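Local coordinates for flap endonuclease 1 (Methanocaldococcus jannaschii, PDB 1A76), which is a magnesium-dependent nuclease that cleaves 5' flaps and acts as a 5'-3' exonuclease in DNA replication and repair, at residues A[60-65]-A[302-307]; A[213-218]-A[263-268]. All coordinates share one frame; numbering follows the deposited sequence.

Contact 1: A[60-65]-A[302-307]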
ATOM      1  N   GLY A  60       6.769  12.957  -2.700  1.00 12.58           N
ATOM      2  CA  GLY A  60       6.292  12.369  -1.462  1.00  9.61           C
ATOM      3  C   GLY A  60       7.287  11.380  -0.872  1.00  9.25           C
ATOM      4  O   GLY A  60       7.497  11.349   0.338  1.00 10.19           O
ATOM      5  N   VAL A  61       7.903  10.567  -1.723  1.00  9.09           N
ATOM      6  CA  VAL A  61       8.871   9.579  -1.266  1.00 11.44           C
ATOM      7  C   VAL A  61      10.017  10.250  -0.500  1.00 13.90           C
ATOM      8  O   VAL A  61      10.385   9.843   0.609  1.00 13.88           O
ATOM      9  CB  VAL A  61       9.445   8.797  -2.477  1.00 11.46           C
ATOM     10  CG1 VAL A  61      10.630   7.942  -2.052  1.00 12.83           C
ATOM     11  CG2 VAL A  61       8.360   7.936  -3.081  1.00 15.28           C
ATOM     12  N   PHE A  62      10.573  11.290  -1.105  1.00 14.15           N
ATOM     13  CA  PHE A  62      11.692  12.027  -0.533  1.00 13.19           C
ATOM     14  C   PHE A  62      11.326  12.774   0.741  1.00 12.63           C
ATOM     15  O   PHE A  62      11.814  12.439   1.818  1.00 13.46           O
ATOM     16  CB  PHE A  62      12.238  13.007  -1.578  1.00 13.17           C
ATOM     17  CG  PHE A  62      13.480  13.738  -1.145  1.00 12.09           C
ATOM     18  CD1 PHE A  62      14.677  13.052  -0.943  1.00 12.67           C
ATOM     19  CD2 PHE A  62      13.452  15.119  -0.947  1.00 10.28           C
ATOM     20  CE1 PHE A  62      15.826  13.724  -0.551  1.00 12.61           C
ATOM     21  CE2 PHE A  62      14.599  15.811  -0.554  1.00 13.94           C
ATOM     22  CZ  PHE A  62      15.792  15.111  -0.354  1.00 11.20           C
ATOM     23  N   TYR A  63      10.463  13.778   0.611  1.00 13.37           N
ATOM     24  CA  TYR A  63      10.042  14.610   1.736  1.00 13.34           C
ATOM     25  C   TYR A  63       9.254  13.914   2.834  1.00 16.42           C
ATOM     26  O   TYR A  63       9.468  14.197   4.020  1.00 13.37           O
ATOM     27  CB  TYR A  63       9.245  15.822   1.229  1.00 14.43           C
ATOM     28  CG  TYR A  63      10.100  16.775   0.424  1.00 17.65           C
ATOM     29  CD1 TYR A  63      11.116  17.511   1.037  1.00 16.51           C
ATOM     30  CD2 TYR A  63       9.950  16.884  -0.955  1.00 14.19           C
ATOM     31  CE1 TYR A  63      11.963  18.325   0.300  1.00 16.79           C
ATOM     32  CE2 TYR A  63      10.795  17.700  -1.707  1.00 18.50           C
ATOM     33  CZ  TYR A  63      11.799  18.413  -1.072  1.00 18.23           C
ATOM     34  OH  TYR A  63      12.662  19.183  -1.804  1.00 16.26           O
ATOM     35  N   LYS A  64       8.342  13.019   2.450  1.00 16.59           N
ATOM     36  CA  LYS A  64       7.543  12.300   3.436  1.00 17.48           C
ATOM     37  C   LYS A  64       8.432  11.381   4.258  1.00 14.08           C
ATOM     38  O   LYS A  64       8.296  11.315   5.472  1.00 13.68           O
ATOM     39  CB  LYS A  64       6.446  11.465   2.766  1.00 21.08           C
ATOM     40  CG  LYS A  64       5.109  11.489   3.479  1.00 25.27           C
ATOM     41  CD  LYS A  64       4.557  12.910   3.557  1.00 25.41           C
ATOM     42  CE  LYS A  64       4.113  13.248   4.976  1.00 24.75           C
ATOM     43  NZ  LYS A  64       2.882  14.094   5.002  1.00 30.03           N
ATOM     44  N   THR A  65       9.341  10.674   3.595  1.00 13.91           N
ATOM     45  CA  THR A  65      10.245   9.772   4.302  1.00 12.83           C
ATOM     46  C   THR A  65      11.151  10.531   5.289  1.00 13.53           C
ATOM     47  O   THR A  65      11.377  10.064   6.411  1.00 11.42           O
ATOM     48  CB  THR A  65      11.124   8.959   3.312  1.00 14.04           C
ATOM     49  OG1 THR A  65      10.291   8.142   2.478  1.00 11.11           O
ATOM     50  CG2 THR A  65      12.093   8.055   4.069  1.00 10.43           C
ATOM     51  N   LYS A 302      19.040  20.261  -1.335  1.00 18.63           N
ATOM     52  CA  LYS A 302      20.329  20.289  -0.650  1.00 18.83           C
ATOM     53  C   LYS A 302      20.136  20.254   0.862  1.00 19.18           C
ATOM     54  O   LYS A 302      20.735  19.441   1.574  1.00 18.98           O
ATOM     55  CB  LYS A 302      21.107  21.550  -1.038  1.00 21.03           C
ATOM     56  CG  LYS A 302      22.407  21.751  -0.259  1.00 19.01           C
ATOM     57  CD  LYS A 302      23.407  20.657  -0.600  1.00 22.64           C
ATOM     58  CE  LYS A 302      24.668  20.734   0.264  1.00 28.06           C
ATOM     59  NZ  LYS A 302      25.211  19.363   0.558  1.00 30.36           N
ATOM     60  N   LYS A 303      19.282  21.141   1.351  1.00 20.35           N
ATOM     61  CA  LYS A 303      19.009  21.226   2.771  1.00 21.17           C
ATOM     62  C   LYS A 303      18.493  19.901   3.323  1.00 20.55           C
ATOM     63  O   LYS A 303      18.886  19.470   4.408  1.00 19.42           O
ATOM     64  CB  LYS A 303      17.988  22.333   3.035  1.00 21.26           C
ATOM     65  CG  LYS A 303      17.697  22.565   4.501  1.00 24.99           C
ATOM     66  CD  LYS A 303      16.528  23.513   4.673  1.00 30.02           C
ATOM     67  CE  LYS A 303      16.923  24.712   5.507  1.00 34.67           C
ATOM     68  NZ  LYS A 303      17.319  24.295   6.885  1.00 37.69           N
ATOM     69  N   HIS A 304      17.617  19.247   2.574  1.00 19.87           N
ATOM     70  CA  HIS A 304      17.067  17.994   3.049  1.00 18.02           C
ATOM     71  C   HIS A 304      17.994  16.799   2.981  1.00 17.02           C
ATOM     72  O   HIS A 304      17.961  15.962   3.879  1.00 13.19           O
ATOM     73  CB  HIS A 304      15.751  17.703   2.338  1.00 18.43           C
ATOM     74  CG  HIS A 304      14.634  18.573   2.814  1.00 16.92           C
ATOM     75  ND1 HIS A 304      13.790  18.205   3.841  1.00 21.62           N
ATOM     76  CD2 HIS A 304      14.267  19.824   2.456  1.00 17.55           C
ATOM     77  CE1 HIS A 304      12.953  19.194   4.092  1.00 21.56           C
ATOM     78  NE2 HIS A 304      13.221  20.186   3.265  1.00 19.45           N
ATOM     79  N   VAL A 305      18.825  16.708   1.942  1.00 15.30           N
ATOM     80  CA  VAL A 305      19.749  15.570   1.851  1.00 14.68           C
ATOM     81  C   VAL A 305      20.793  15.701   2.959  1.00 12.43           C
ATOM     82  O   VAL A 305      21.311  14.700   3.455  1.00 12.28           O
ATOM     83  CB  VAL A 305      20.457  15.477   0.453  1.00 15.73           C
ATOM     84  CG1 VAL A 305      19.409  15.348  -0.653  1.00 17.61           C
ATOM     85  CG2 VAL A 305      21.338  16.699   0.206  1.00 17.06           C
ATOM     86  N   ASP A 306      21.100  16.936   3.348  1.00 12.16           N
ATOM     87  CA  ASP A 306      22.065  17.169   4.425  1.00 11.22           C
ATOM     88  C   ASP A 306      21.424  16.736   5.748  1.00 14.27           C
ATOM     89  O   ASP A 306      22.067  16.131   6.606  1.00 12.13           O
ATOM     90  CB  ASP A 306      22.458  18.652   4.480  1.00 10.92           C
ATOM     91  CG  ASP A 306      23.458  19.032   3.387  1.00 10.37           C
ATOM     92  OD1 ASP A 306      24.064  18.122   2.782  1.00  7.92           O
ATOM     93  OD2 ASP A 306      23.637  20.242   3.128  1.00 11.98           O
ATOM     94  N   LYS A 307      20.139  17.031   5.903  1.00 16.59           N
ATOM     95  CA  LYS A 307      19.423  16.648   7.113  1.00 16.33           C
ATOM     96  C   LYS A 307      19.237  15.127   7.129  1.00 15.60           C
ATOM     97  O   LYS A 307      19.355  14.496   8.180  1.00 14.81           O
ATOM     98  CB  LYS A 307      18.052  17.329   7.166  1.00 18.96           C
ATOM     99  CG  LYS A 307      18.094  18.842   7.021  1.00 23.77           C
ATOM    100  CD  LYS A 307      16.953  19.496   7.785  1.00 28.94           C
ATOM    101  CE  LYS A 307      16.162  20.426   6.886  1.00 27.86           C
ATOM    102  NZ  LYS A 307      15.822  19.742   5.604  1.00 31.24           N
TER

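Contact 2: A[213-218]-A[263-268]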
ATOM      1  N   ASP A 213     -14.007 -13.796  11.205  1.00  7.85           N
ATOM      2  CA  ASP A 213     -15.322 -13.121  11.120  1.00  9.28           C
ATOM      3  C   ASP A 213     -15.188 -11.762  10.390  1.00 10.47           C
ATOM      4  O   ASP A 213     -16.038 -11.386   9.577  1.00  7.46           O
ATOM      5  CB  ASP A 213     -15.873 -12.812  12.515  1.00 11.41           C
ATOM      6  CG  ASP A 213     -16.394 -14.040  13.247  1.00 14.04           C
ATOM      7  OD1 ASP A 213     -16.715 -15.067  12.611  1.00 16.89           O
ATOM      8  OD2 ASP A 213     -16.483 -13.954  14.481  1.00 18.16           O
ATOM      9  N   LEU A 214     -14.145 -11.009  10.732  1.00  8.77           N
ATOM     10  CA  LEU A 214     -13.894  -9.702  10.103  1.00  6.66           C
ATOM     11  C   LEU A 214     -13.701  -9.859   8.591  1.00  3.36           C
ATOM     12  O   LEU A 214     -14.204  -9.055   7.793  1.00  4.23           O
ATOM     13  CB  LEU A 214     -12.651  -9.037  10.733  1.00  6.50           C
ATOM     14  CG  LEU A 214     -12.311  -7.597  10.304  1.00  6.54           C
ATOM     15  CD1 LEU A 214     -13.498  -6.675  10.589  1.00  4.68           C
ATOM     16  CD2 LEU A 214     -11.070  -7.110  11.060  1.00  4.24           C
ATOM     17  N   ILE A 215     -12.976 -10.908   8.206  1.00  6.72           N
ATOM     18  CA  ILE A 215     -12.723 -11.215   6.800  1.00  8.48           C
ATOM     19  C   ILE A 215     -14.065 -11.521   6.098  1.00 11.39           C
ATOM     20  O   ILE A 215     -14.280 -11.145   4.948  1.00 11.73           O
ATOM     21  CB  ILE A 215     -11.762 -12.440   6.684  1.00  5.28           C
ATOM     22  CG1 ILE A 215     -10.350 -12.030   7.099  1.00  7.53           C
ATOM     23  CG2 ILE A 215     -11.713 -12.974   5.242  1.00  7.93           C
ATOM     24  CD1 ILE A 215      -9.421 -13.203   7.379  1.00  5.38           C
ATOM     25  N   ASP A 216     -14.970 -12.196   6.800  1.00 10.07           N
ATOM     26  CA  ASP A 216     -16.270 -12.516   6.224  1.00  7.18           C
ATOM     27  C   ASP A 216     -17.032 -11.207   5.968  1.00  5.56           C
ATOM     28  O   ASP A 216     -17.599 -11.013   4.893  1.00 10.19           O
ATOM     29  CB  ASP A 216     -17.057 -13.433   7.169  1.00  8.65           C
ATOM     30  CG  ASP A 216     -16.637 -14.901   7.057  1.00 12.01           C
ATOM     31  OD1 ASP A 216     -15.838 -15.245   6.161  1.00 13.68           O
ATOM     32  OD2 ASP A 216     -17.110 -15.718   7.877  1.00 12.71           O
ATOM     33  N   ILE A 217     -17.028 -10.305   6.953  1.00  6.43           N
ATOM     34  CA  ILE A 217     -17.692  -9.010   6.820  1.00 10.29           C
ATOM     35  C   ILE A 217     -17.100  -8.320   5.585  1.00 11.78           C
ATOM     36  O   ILE A 217     -17.829  -7.778   4.755  1.00 11.05           O
ATOM     37  CB  ILE A 217     -17.457  -8.107   8.068  1.00 10.81           C
ATOM     38  CG1 ILE A 217     -18.220  -8.662   9.270  1.00 16.94           C
ATOM     39  CG2 ILE A 217     -17.932  -6.682   7.784  1.00  8.69           C
ATOM     40  CD1 ILE A 217     -17.732  -8.122  10.600  1.00 16.67           C
ATOM     41  N   ALA A 218     -15.775  -8.374   5.460  1.00 13.80           N
ATOM     42  CA  ALA A 218     -15.083  -7.779   4.326  1.00 12.10           C
ATOM     43  C   ALA A 218     -15.556  -8.393   3.014  1.00 11.24           C
ATOM     44  O   ALA A 218     -15.808  -7.685   2.029  1.00 10.95           O
ATOM     45  CB  ALA A 218     -13.577  -7.973   4.472  1.00 12.34           C
ATOM     46  N   ARG A 263      -8.184 -17.861   1.751  1.00 14.00           N
ATOM     47  CA  ARG A 263      -6.797 -18.302   1.746  1.00 17.99           C
ATOM     48  C   ARG A 263      -5.832 -17.184   1.359  1.00 16.44           C
ATOM     49  O   ARG A 263      -4.684 -17.183   1.791  1.00 13.79           O
ATOM     50  CB  ARG A 263      -6.623 -19.502   0.811  1.00 23.00           C
ATOM     51  CG  ARG A 263      -6.436 -20.817   1.562  1.00 29.55           C
ATOM     52  CD  ARG A 263      -6.417 -22.029   0.629  1.00 37.98           C
ATOM     53  NE  ARG A 263      -7.751 -22.416   0.170  1.00 42.33           N
ATOM     54  CZ  ARG A 263      -8.587 -23.198   0.848  1.00 43.98           C
ATOM     55  NH1 ARG A 263      -8.238 -23.688   2.028  1.00 44.94           N
ATOM     56  NH2 ARG A 263      -9.774 -23.495   0.337  1.00 44.91           N
ATOM     57  N   ILE A 264      -6.299 -16.235   0.551  1.00 16.40           N
ATOM     58  CA  ILE A 264      -5.468 -15.101   0.147  1.00 14.66           C
ATOM     59  C   ILE A 264      -5.089 -14.280   1.385  1.00 16.29           C
ATOM     60  O   ILE A 264      -3.953 -13.830   1.513  1.00 14.72           O
ATOM     61  CB  ILE A 264      -6.206 -14.166  -0.859  1.00 12.16           C
ATOM     62  CG1 ILE A 264      -5.840 -14.549  -2.299  1.00 10.59           C
ATOM     63  CG2 ILE A 264      -5.814 -12.697  -0.602  1.00 13.24           C
ATOM     64  CD1 ILE A 264      -7.006 -14.549  -3.256  1.00 14.22           C
ATOM     65  N   PHE A 265      -6.045 -14.091   2.295  1.00 12.41           N
ATOM     66  CA  PHE A 265      -5.797 -13.313   3.507  1.00 12.08           C
ATOM     67  C   PHE A 265      -5.111 -14.102   4.612  1.00 12.58           C
ATOM     68  O   PHE A 265      -4.290 -13.559   5.340  1.00 12.06           O
ATOM     69  CB  PHE A 265      -7.114 -12.735   4.054  1.00  8.98           C
ATOM     70  CG  PHE A 265      -7.715 -11.688   3.171  1.00 12.77           C
ATOM     71  CD1 PHE A 265      -7.153 -10.406   3.103  1.00  5.76           C
ATOM     72  CD2 PHE A 265      -8.790 -11.997   2.346  1.00 11.22           C
ATOM     73  CE1 PHE A 265      -7.651  -9.454   2.217  1.00  6.25           C
ATOM     74  CE2 PHE A 265      -9.295 -11.052   1.457  1.00 10.01           C
ATOM     75  CZ  PHE A 265      -8.714  -9.763   1.390  1.00  6.97           C
ATOM     76  N   LYS A 266      -5.456 -15.380   4.734  1.00 12.82           N
ATOM     77  CA  LYS A 266      -4.891 -16.226   5.774  1.00 12.94           C
ATOM     78  C   LYS A 266      -3.548 -16.850   5.414  1.00 14.35           C
ATOM     79  O   LYS A 266      -2.726 -17.083   6.294  1.00 13.69           O
ATOM     80  CB  LYS A 266      -5.881 -17.345   6.138  1.00 14.73           C
ATOM     81  CG  LYS A 266      -7.269 -16.870   6.620  1.00 11.30           C
ATOM     82  CD  LYS A 266      -7.169 -15.818   7.728  1.00 12.44           C
ATOM     83  CE  LYS A 266      -6.662 -16.396   9.054  1.00 10.11           C
ATOM     84  NZ  LYS A 266      -7.377 -17.626   9.523  1.00 14.13           N
ATOM     85  N   GLU A 267      -3.327 -17.106   4.127  1.00 14.94           N
ATOM     86  CA  GLU A 267      -2.102 -17.750   3.642  1.00 19.85           C
ATOM     87  C   GLU A 267      -1.425 -16.996   2.515  1.00 17.69           C
ATOM     88  O   GLU A 267      -1.229 -17.546   1.430  1.00 16.35           O
ATOM     89  CB  GLU A 267      -2.420 -19.149   3.109  1.00 23.67           C
ATOM     90  CG  GLU A 267      -2.009 -20.253   4.024  1.00 30.30           C
ATOM     91  CD  GLU A 267      -3.130 -20.648   4.934  1.00 34.20           C
ATOM     92  OE1 GLU A 267      -4.053 -21.351   4.455  1.00 39.76           O
ATOM     93  OE2 GLU A 267      -3.082 -20.250   6.121  1.00 36.78           O
ATOM     94  N   PRO A 268      -1.059 -15.733   2.739  1.00 17.50           N
ATOM     95  CA  PRO A 268      -0.411 -15.040   1.626  1.00 18.35           C
ATOM     96  C   PRO A 268       1.056 -15.437   1.453  1.00 17.84           C
ATOM     97  O   PRO A 268       1.684 -15.956   2.378  1.00 15.73           O
ATOM     98  CB  PRO A 268      -0.561 -13.575   2.001  1.00 16.64           C
ATOM     99  CG  PRO A 268      -0.532 -13.594   3.508  1.00 19.38           C
ATOM    100  CD  PRO A 268      -1.210 -14.868   3.925  1.00 18.20           C
TER

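Contact 1: A[60-65]-A[302-307]
H304 offers one face of its imidazole to the edge of Y63, an edge-to-face (T-shaped) pair with ring centroids 4.9 Å apart and planes at 88°. CE1 of Y63 stands over that face, offset toward the rim. With CG of H304 anti to its own carbonyl carbon (chi1 -74°), the ring is set across the phenol and CB is left for F62, whose CE2 lies 3.6 Å from H304 CB. With an alanine here, the edge of Y63 would probably lose the aromatic face it meets, leaving a gap between the phenol and helix 298-315. These contacts join helix 56-70, in the N-domain of the PIN-like nuclease fold of FEN1, to the last modelled helix, 298-315, the two short segments crossing at 54° with their axes 11.0 Å apart. Next along the chain, V305 sends CG1 to the rim of the F62 ring, near its plane, 3.6 Å from F62 CZ. I286 of helix 283-292 touches F62 and V305 alike, and L290 also packs on F62. D306 OD1 forms salt bridges with K302 and K283. K307 brings NZ over the centre of the imidazole face opposite Y63.

Contact 2: A[213-218]-A[263-268]
I215 and F265 supply the apolar contact between helix 211-221, probably the first helix of the helix-3-turn-helix DNA-binding motif of FEN1 enzymes, and the C-terminal end of helix 258-266. CD1 of I215 lies 4.1 Å from CB of F265, and the two side chains run past one another in opposite directions. I215 reaches over with CG1 anti to its carbonyl carbon and CD1 extended (chi2 165°), while its other branch, CG2, meets the F265 ring obliquely. I264 CG2 sits over the centre of one face of that ring, and the ring of Y179 also meets it. F265 also lies close to the metal site: its side chain is about 6 Å from those of E154, a magnesium ligand, and D175, a predicted one, and about 7 Å from a bound manganese ion. No hydrogen bond crosses between the segments. The nearby polar link is made by K266, which curls back, bent at chi2, chi3 and chi4, to put its ammonium in a salt bridge with D212. That bend lays its aliphatic part against I215, where K266 CD and I215 CD1 are a tight 3.5 Å apart.

Overall arrangement
From the N terminus the chain first lays down residues 60-65 on helix 56-70, but contact 1 closes only after 236 intervening residues, when helix 298-315 returns to it. That long loop contains most of the mixed sheet and the whole of contact 2. The inner loop, between 213-218 and 263-268, spans just 44 residues, has no strand and includes the rest of the probable helix-3-turn-helix motif, so the contacts nest without crossing. Contacts 1 and 2 lie on opposite sides of the chain's centre, the centres of contact 1 and contact 2 being about 37 Å apart. Contact 1 ties the last modelled helix to the N-domain; contact 2 joins helix 211-221 to the end of helix 258-266, where F265 approaches the metal site.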